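Local coordinates for nisin biosynthesis protein NisC (Lactococcus lactis subsp. lactis, PDB 2G0D), which catalyses the zinc-dependent cyclisation steps that form the thioether rings of the lantibiotic nisin, at residues 336-339 / 343-346; 284-289 / 399-404. One frame throughout, in Å; residues are numbered along the deposited sequence.

Contact 1: residues 336-339 / 343-346; sequences LFKR and TKKF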
loop_
_atom_site.group_PDB
_atom_site.type_symbol
_atom_site.label_atom_id
_atom_site.label_comp_id
_atom_site.label_asym_id
_atom_site.label_seq_id
_atom_site.Cartn_x
_atom_site.Cartn_y
_atom_site.Cartn_z
ATOM N N LEU A 336 -11.716 -4.154 -5.313
ATOM C CA LEU A 336 -10.861 -3.872 -6.457
ATOM C C LEU A 336 -10.915 -4.965 -7.535
ATOM O O LEU A 336 -11.081 -4.644 -8.712
ATOM C CB LEU A 336 -9.406 -3.548 -6.058
ATOM C CG LEU A 336 -8.670 -3.426 -7.390
ATOM C CD1 LEU A 336 -8.611 -1.990 -7.927
ATOM C CD2 LEU A 336 -7.326 -4.093 -7.379
ATOM N N PHE A 337 -10.787 -6.236 -7.147
ATOM C CA PHE A 337 -11.046 -7.352 -8.082
ATOM C C PHE A 337 -12.360 -7.222 -8.859
ATOM O O PHE A 337 -12.388 -7.390 -10.082
ATOM C CB PHE A 337 -11.046 -8.685 -7.357
ATOM C CG PHE A 337 -9.707 -9.318 -7.243
ATOM C CD1 PHE A 337 -8.725 -8.783 -6.398
ATOM C CD2 PHE A 337 -9.417 -10.479 -7.974
ATOM C CE1 PHE A 337 -7.472 -9.395 -6.297
ATOM C CE2 PHE A 337 -8.182 -11.093 -7.873
ATOM C CZ PHE A 337 -7.208 -10.564 -7.029
ATOM N N LYS A 338 -13.451 -6.928 -8.144
ATOM C CA LYS A 338 -14.776 -6.807 -8.760
ATOM C C LYS A 338 -14.823 -5.653 -9.771
ATOM O O LYS A 338 -15.332 -5.810 -10.869
ATOM C CB LYS A 338 -15.844 -6.611 -7.680
ATOM C CG LYS A 338 -17.259 -6.618 -8.218
ATOM C CD LYS A 338 -18.274 -6.268 -7.159
ATOM C CE LYS A 338 -19.675 -6.272 -7.753
ATOM N NZ LYS A 338 -20.126 -7.659 -8.072
ATOM N N ARG A 339 -14.284 -4.499 -9.372
ATOM C CA ARG A 339 -14.138 -3.328 -10.228
ATOM C C ARG A 339 -13.367 -3.632 -11.533
ATOM O O ARG A 339 -13.764 -3.161 -12.591
ATOM C CB ARG A 339 -13.412 -2.208 -9.456
ATOM C CG ARG A 339 -13.465 -0.817 -10.126
ATOM C CD ARG A 339 -13.558 0.317 -9.069
ATOM N NE ARG A 339 -12.525 0.059 -8.120
ATOM C CZ ARG A 339 -12.693 -0.401 -6.886
ATOM N NH1 ARG A 339 -13.893 -0.586 -6.341
ATOM N NH2 ARG A 339 -11.613 -0.663 -6.198
ATOM N N THR A 343 -16.060 -9.609 -11.561
ATOM C CA THR A 343 -16.298 -10.904 -10.948
ATOM C C THR A 343 -17.334 -10.780 -9.837
ATOM O O THR A 343 -17.385 -9.766 -9.159
ATOM C CB THR A 343 -14.999 -11.529 -10.401
ATOM O OG1 THR A 343 -15.314 -12.762 -9.761
ATOM C CG2 THR A 343 -14.307 -10.601 -9.371
ATOM N N LYS A 344 -18.141 -11.825 -9.655
ATOM C CA LYS A 344 -19.166 -11.873 -8.614
ATOM C C LYS A 344 -18.725 -12.760 -7.451
ATOM O O LYS A 344 -19.438 -12.886 -6.452
ATOM C CB LYS A 344 -20.500 -12.386 -9.193
ATOM C CG LYS A 344 -21.236 -11.356 -10.064
ATOM C CD LYS A 344 -22.543 -11.920 -10.647
ATOM C CE LYS A 344 -23.718 -11.821 -9.647
ATOM N NZ LYS A 344 -25.048 -12.260 -10.222
ATOM N N LYS A 345 -17.534 -13.342 -7.574
ATOM C CA LYS A 345 -16.953 -14.248 -6.555
ATOM C C LYS A 345 -16.907 -13.746 -5.109
ATOM O O LYS A 345 -16.918 -14.547 -4.175
ATOM C CB LYS A 345 -15.532 -14.642 -6.966
ATOM C CG LYS A 345 -15.493 -15.666 -8.077
ATOM C CD LYS A 345 -14.064 -16.076 -8.414
ATOM C CE LYS A 345 -14.041 -16.804 -9.755
ATOM N NZ LYS A 345 -14.775 -15.980 -10.789
ATOM N N PHE A 346 -16.831 -12.436 -4.913
ATOM C CA PHE A 346 -16.595 -11.896 -3.575
ATOM C C PHE A 346 -17.808 -11.128 -3.073
ATOM O O PHE A 346 -17.737 -10.371 -2.076
ATOM C CB PHE A 346 -15.319 -11.033 -3.588
ATOM C CG PHE A 346 -14.153 -11.721 -4.257
ATOM C CD1 PHE A 346 -13.545 -12.832 -3.657
ATOM C CD2 PHE A 346 -13.711 -11.313 -5.504
ATOM C CE1 PHE A 346 -12.492 -13.503 -4.266
ATOM C CE2 PHE A 346 -12.637 -11.984 -6.133
ATOM C CZ PHE A 346 -12.041 -13.083 -5.516
HETATM O O HOH W 1 -19.381 -8.004 -10.631
#

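Contact 2: residues 284-289 / 399-404; sequences ISLLYL and LLLFDD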
loop_
_atom_site.group_PDB
_atom_site.type_symbol
_atom_site.label_atom_id
_atom_site.label_comp_id
_atom_site.label_asym_id
_atom_site.label_seq_id
_atom_site.Cartn_x
_atom_site.Cartn_y
_atom_site.Cartn_z
ATOM N N ILE A 284 -0.702 -10.827 -1.951
ATOM C CA ILE A 284 -0.055 -11.598 -3.020
ATOM C C ILE A 284 -0.984 -11.740 -4.240
ATOM O O ILE A 284 -0.508 -11.715 -5.371
ATOM C CB ILE A 284 0.458 -12.972 -2.484
ATOM C CG1 ILE A 284 1.667 -12.766 -1.554
ATOM C CG2 ILE A 284 0.770 -13.957 -3.631
ATOM C CD1 ILE A 284 1.884 -13.903 -0.570
ATOM N N SER A 285 -2.300 -11.845 -4.025
ATOM C CA SER A 285 -3.243 -11.968 -5.156
ATOM C C SER A 285 -3.184 -10.758 -6.083
ATOM O O SER A 285 -3.475 -10.877 -7.265
ATOM C CB SER A 285 -4.685 -12.191 -4.687
ATOM O OG SER A 285 -5.285 -11.016 -4.121
ATOM N N LEU A 286 -2.828 -9.592 -5.540
ATOM C CA LEU A 286 -2.661 -8.370 -6.355
ATOM C C LEU A 286 -1.512 -8.517 -7.370
ATOM O O LEU A 286 -1.637 -8.130 -8.530
ATOM C CB LEU A 286 -2.466 -7.126 -5.454
ATOM C CG LEU A 286 -3.683 -6.709 -4.595
ATOM C CD1 LEU A 286 -3.345 -5.580 -3.585
ATOM C CD2 LEU A 286 -4.793 -6.293 -5.495
ATOM N N LEU A 287 -0.397 -9.091 -6.939
ATOM C CA LEU A 287 0.699 -9.400 -7.870
ATOM C C LEU A 287 0.202 -10.211 -9.077
ATOM O O LEU A 287 0.530 -9.891 -10.208
ATOM C CB LEU A 287 1.832 -10.169 -7.156
ATOM C CG LEU A 287 2.952 -10.693 -8.077
ATOM C CD1 LEU A 287 3.772 -9.539 -8.708
ATOM C CD2 LEU A 287 3.875 -11.641 -7.319
ATOM N N TYR A 288 -0.596 -11.244 -8.836
ATOM C CA TYR A 288 -0.994 -12.141 -9.905
ATOM C C TYR A 288 -2.015 -11.429 -10.809
ATOM O O TYR A 288 -2.023 -11.600 -12.037
ATOM C CB TYR A 288 -1.577 -13.430 -9.321
ATOM C CG TYR A 288 -0.544 -14.466 -8.876
ATOM C CD1 TYR A 288 -0.205 -15.536 -9.720
ATOM C CD2 TYR A 288 0.090 -14.386 -7.626
ATOM C CE1 TYR A 288 0.744 -16.501 -9.344
ATOM C CE2 TYR A 288 1.041 -15.362 -7.232
ATOM C CZ TYR A 288 1.347 -16.421 -8.102
ATOM O OH TYR A 288 2.268 -17.395 -7.756
ATOM N N LEU A 289 -2.857 -10.621 -10.183
ATOM C CA LEU A 289 -3.887 -9.895 -10.877
ATOM C C LEU A 289 -3.197 -8.913 -11.829
ATOM O O LEU A 289 -3.410 -8.965 -13.045
ATOM C CB LEU A 289 -4.770 -9.151 -9.844
ATOM C CG LEU A 289 -5.827 -8.232 -10.445
ATOM C CD1 LEU A 289 -6.745 -9.094 -11.352
ATOM C CD2 LEU A 289 -6.619 -7.486 -9.394
ATOM N N LEU A 399 -2.614 1.696 -1.127
ATOM C CA LEU A 399 -2.777 0.248 -0.930
ATOM C C LEU A 399 -2.454 -0.541 -2.181
ATOM O O LEU A 399 -2.660 -1.748 -2.215
ATOM C CB LEU A 399 -4.217 -0.057 -0.489
ATOM C CG LEU A 399 -4.667 0.449 0.890
ATOM C CD1 LEU A 399 -6.134 0.059 1.180
ATOM C CD2 LEU A 399 -3.777 -0.106 1.977
ATOM N N LEU A 400 -1.961 0.148 -3.212
ATOM C CA LEU A 400 -1.716 -0.438 -4.550
ATOM C C LEU A 400 -2.977 -1.042 -5.124
ATOM O O LEU A 400 -2.955 -2.117 -5.760
ATOM C CB LEU A 400 -0.587 -1.501 -4.550
ATOM C CG LEU A 400 0.771 -1.199 -3.892
ATOM C CD1 LEU A 400 1.749 -2.376 -4.132
ATOM C CD2 LEU A 400 1.392 0.155 -4.321
ATOM N N LEU A 401 -4.079 -0.338 -4.932
ATOM C CA LEU A 401 -5.349 -0.724 -5.538
ATOM C C LEU A 401 -5.559 0.275 -6.642
ATOM O O LEU A 401 -5.836 1.450 -6.385
ATOM C CB LEU A 401 -6.476 -0.691 -4.509
ATOM C CG LEU A 401 -6.223 -1.587 -3.301
ATOM C CD1 LEU A 401 -7.361 -1.473 -2.226
ATOM C CD2 LEU A 401 -5.953 -3.079 -3.699
ATOM N N PHE A 402 -5.369 -0.193 -7.878
ATOM C CA PHE A 402 -5.225 0.681 -9.037
ATOM C C PHE A 402 -6.495 0.617 -9.901
ATOM O O PHE A 402 -6.613 -0.247 -10.787
ATOM C CB PHE A 402 -4.000 0.219 -9.843
ATOM C CG PHE A 402 -2.686 0.270 -9.075
ATOM C CD1 PHE A 402 -2.280 1.447 -8.412
ATOM C CD2 PHE A 402 -1.817 -0.831 -9.085
ATOM C CE1 PHE A 402 -1.051 1.518 -7.718
ATOM C CE2 PHE A 402 -0.591 -0.789 -8.397
ATOM C CZ PHE A 402 -0.183 0.413 -7.738
ATOM N N ASP A 403 -7.438 1.533 -9.615
ATOM C CA ASP A 403 -8.732 1.623 -10.285
ATOM C C ASP A 403 -8.579 1.947 -11.753
ATOM O O ASP A 403 -9.470 1.620 -12.545
ATOM C CB ASP A 403 -9.634 2.705 -9.669
ATOM C CG ASP A 403 -10.204 2.313 -8.305
ATOM O OD1 ASP A 403 -9.920 1.186 -7.793
ATOM O OD2 ASP A 403 -10.919 3.171 -7.729
ATOM N N ASP A 404 -7.447 2.559 -12.108
ATOM C CA ASP A 404 -7.125 2.944 -13.501
ATOM C C ASP A 404 -6.281 1.931 -14.267
ATOM O O ASP A 404 -5.832 2.221 -15.385
ATOM C CB ASP A 404 -6.395 4.296 -13.515
ATOM C CG ASP A 404 -5.031 4.241 -12.796
ATOM O OD1 ASP A 404 -4.830 3.391 -11.888
ATOM O OD2 ASP A 404 -4.155 5.073 -13.119
#

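Contact 1: residues 336-339 / 343-346
K338, near the end of helix 327-341, runs past the backbone carbonyl of T343 in the loop that follows. Its CB is 3.8 Å from T343 O. CG comes closer, 3.3 Å from the same T343 O, and CD then passes it at 4.1 Å. The chain is extended until its last torsion, where it bends (chi4 71°). The bend leaves NZ near T343 O without a direct bond. A water joins the two instead: it accepts from K338 NZ at 2.7 Å and donates weakly to T343 O. NZ also forms a salt bridge with D347, at the start of helix 347-355. On the inner side, F346 turns its ring edge to the face of F337 in an offset T-shaped pair. The centroids are 5.7 Å apart and the planes meet at 77°. F346 CE2 also touches F337 CB at 3.9 Å. T343 CG2 packs on the backbone of F337 and K338. T343 OG1 accepts from K345 N at 3.2 Å, which makes an ST turn, and also bonds to E305. The chemistry is therefore split. Two aromatic rings fill the buried side of the turn between helices 327-341 and 347-355, while a lysine, a water and a carboxylate tie its more open side.

Contact 2: residues 284-289 / 399-404
The contact belongs to the alpha-toroid of the LanC family, where the loop that follows helix 376-387 packs on helix 281-294. L286 points from that helix toward the loop and carries the helix side of the contact. Its CD1 meets L401 CD2 at 3.6 Å, and its CD2 reaches the same methyl at 3.9 Å. One methyl of L401 thus touches both branches of L286. The two side chains cross at about a right angle. In L286, CG sits anti to the carbonyl carbon, and a chi2 of 172° extends CD1 away from CA toward the loop. There it lies 4.1 Å from L399 O and 4.1 Å from L400 O. Both carbonyls have a polar partner elsewhere: L399 O accepts from W277 NE1, and L400 O is hydrogen-bonded to Y290 OH. The hydroxyl of Y290 is also bonded to F402 N, so one tyrosine of helix 281-294 holds two points of the loop. Across the segments the contact is methyl packing, on another methyl and on two carbonyl oxygens. Helix 327-341 flanks it through E332 on L401, while helices 226-242 and 298-314 pack on other parts of helix 281-294, at I284 and L287 and at S285 and Y288.

Contacts 1 and 2 have centres 12 Å apart. Helix 327-341, which carries one side of contact 1, also borders contact 2. In sequence, contact 1 falls between the two segments of contact 2. R339 joins them by a salt bridge, its NE 2.9 Å from D403 OD1. L336 CD1 packs at 3.7 Å on F402 N. F337 CE1 comes within 3.5 Å of S285 OG, so the ring that meets F346 also reaches helix 281-294. In contact 2 the side chain of L399 is about 9 Å from the zinc ion bound by C278, C324 and H325. The centre of contact 1 is about 19 Å from that of the chain, against 9 Å for contact 2.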